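Local coordinates for ribulose bisphosphate carboxylase small chain (Galdieria sulphuraria, PDB 4F0H), which forms the small subunit of RuBisCO, the enzyme that fixes carbon dioxide onto ribulose bisphosphate, and probably helps hold the catalytic large subunits together, at residues Phe66-Asn69 / Ala70-Ala74. Numbering follows the deposited sequence.
Sequences FEIN and ACRKA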
loop_
_atom_site.group_PDB
_atom_site.type_symbol
_atom_site.label_atom_id
_atom_site.label_comp_id
_atom_site.label_asym_id
_atom_site.label_seq_id
_atom_site.Cartn_x
_atom_site.Cartn_y
_atom_site.Cartn_z
ATOM N N PHE B 66 0.133 -53.226 -32.445
ATOM C CA PHE B 66 -1.069 -53.370 -33.200
ATOM C C PHE B 66 -1.928 -52.152 -33.071
ATOM O O PHE B 66 -2.486 -51.670 -34.074
ATOM C CB PHE B 66 -1.879 -54.580 -32.749
ATOM C CG PHE B 66 -3.207 -54.663 -33.430
ATOM C CD1 PHE B 66 -3.296 -55.130 -34.718
ATOM C CD2 PHE B 66 -4.377 -54.266 -32.769
ATOM C CE1 PHE B 66 -4.514 -55.202 -35.364
ATOM C CE2 PHE B 66 -5.626 -54.328 -33.401
ATOM C CZ PHE B 66 -5.694 -54.793 -34.713
ATOM N N GLU B 67 -2.099 -51.677 -31.832
ATOM C CA GLU B 67 -2.793 -50.420 -31.606
ATOM C C GLU B 67 -2.124 -49.241 -32.251
ATOM O O GLU B 67 -2.797 -48.349 -32.717
ATOM C CB GLU B 67 -2.906 -50.128 -30.151
ATOM C CG GLU B 67 -3.686 -51.107 -29.419
ATOM C CD GLU B 67 -5.139 -51.208 -29.883
ATOM O OE1 GLU B 67 -5.734 -50.264 -30.509
ATOM O OE2 GLU B 67 -5.699 -52.287 -29.613
ATOM N N ILE B 68 -0.800 -49.189 -32.238
ATOM C CA ILE B 68 -0.096 -48.072 -32.894
ATOM C C ILE B 68 -0.478 -48.020 -34.385
ATOM O O ILE B 68 -0.758 -46.960 -34.972
ATOM C CB ILE B 68 1.438 -48.246 -32.802
ATOM C CG1 ILE B 68 1.912 -48.158 -31.337
ATOM C CG2 ILE B 68 2.161 -47.221 -33.693
ATOM C CD1 ILE B 68 3.442 -48.214 -31.229
ATOM N N ASN B 69 -0.532 -49.185 -34.986
ATOM C CA ASN B 69 -0.846 -49.294 -36.392
ATOM C C ASN B 69 -2.307 -49.066 -36.700
ATOM O O ASN B 69 -2.653 -48.410 -37.697
ATOM C CB ASN B 69 -0.250 -50.600 -36.954
ATOM C CG ASN B 69 1.226 -50.406 -37.297
ATOM O OD1 ASN B 69 1.542 -49.462 -37.959
ATOM N ND2 ASN B 69 2.118 -51.216 -36.756
ATOM N N ALA B 70 -3.162 -49.561 -35.812
ATOM C CA ALA B 70 -4.563 -49.206 -35.857
ATOM C C ALA B 70 -4.732 -47.656 -35.735
ATOM O O ALA B 70 -5.501 -47.020 -36.496
ATOM C CB ALA B 70 -5.311 -49.949 -34.724
ATOM N N CYS B 71 -3.987 -47.027 -34.810
ATOM C CA CYS B 71 -4.120 -45.550 -34.700
ATOM C C CYS B 71 -3.646 -44.843 -36.004
ATOM O O CYS B 71 -4.336 -43.939 -36.519
ATOM C CB CYS B 71 -3.402 -45.010 -33.497
ATOM S SG CYS B 71 -3.798 -43.271 -33.203
ATOM N N ARG B 72 -2.495 -45.255 -36.526
ATOM C CA ARG B 72 -1.972 -44.688 -37.781
ATOM C C ARG B 72 -2.974 -44.793 -38.918
ATOM O O ARG B 72 -3.104 -43.851 -39.708
ATOM C CB ARG B 72 -0.711 -45.418 -38.201
ATOM C CG ARG B 72 0.507 -44.962 -37.435
ATOM C CD ARG B 72 1.493 -46.071 -37.434
ATOM N NE ARG B 72 2.864 -45.604 -37.299
ATOM C CZ ARG B 72 3.918 -46.425 -37.198
ATOM N NH1 ARG B 72 3.763 -47.741 -37.285
ATOM N NH2 ARG B 72 5.152 -45.930 -37.045
ATOM N N LYS B 73 -3.718 -45.902 -39.001
ATOM C CA LYS B 73 -4.640 -46.009 -40.118
ATOM C C LYS B 73 -5.816 -45.076 -39.921
ATOM O O LYS B 73 -6.227 -44.384 -40.860
ATOM C CB LYS B 73 -5.103 -47.443 -40.430
ATOM C CG LYS B 73 -4.021 -48.484 -40.300
ATOM C CD LYS B 73 -2.667 -48.118 -41.019
ATOM C CE LYS B 73 -1.528 -49.062 -40.559
ATOM N NZ LYS B 73 -0.192 -48.417 -40.324
ATOM N N ALA B 74 -6.357 -45.032 -38.711
ATOM C CA ALA B 74 -7.528 -44.243 -38.482
ATOM C C ALA B 74 -7.180 -42.773 -38.474
ATOM O O ALA B 74 -8.060 -41.983 -38.747
ATOM C CB ALA B 74 -8.150 -44.596 -37.175
#
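N69 offers its side-chain oxygen to two cationic side chains one helical turn on. R72 NH1 donates to N69 OD1 at 2.9 Å, and K73 NZ donates to the same atom at 3.1 Å. The two donors come from opposite faces of the amide. These are i to i+3 (N69-R72) and i to i+4 (N69-K73, I68-R72) side-chain contacts of an alpha helix. The N69 oxygen lies almost in the guanidinium plane, while R72 NH1 stands above the amide plane; the two planes are 40° apart. I68 CG2 lies over one guanidinium face, offset toward its rim, 4.0 Å from R72 NH1. The R72 chain runs extended from CG to NE, which carries the guanidinium alongside N69 and I68. K73 instead bends at chi2 (-48°) and again at chi4, and folds back along the N69 carbonyl. NH1 of R72 also forms a salt bridge with D16, and NH2 bonds to V100 O. With an alanine here in place of R72, D16 would probably lose this charged mate, and N69 OD1 one of its two cationic donors. The turn belongs to helix 61-74. I68 and C71 pack on strands 32-38 and 79-86 of the four-stranded antiparallel sheet, and I68 and R72 touch I19 of helix 16-28.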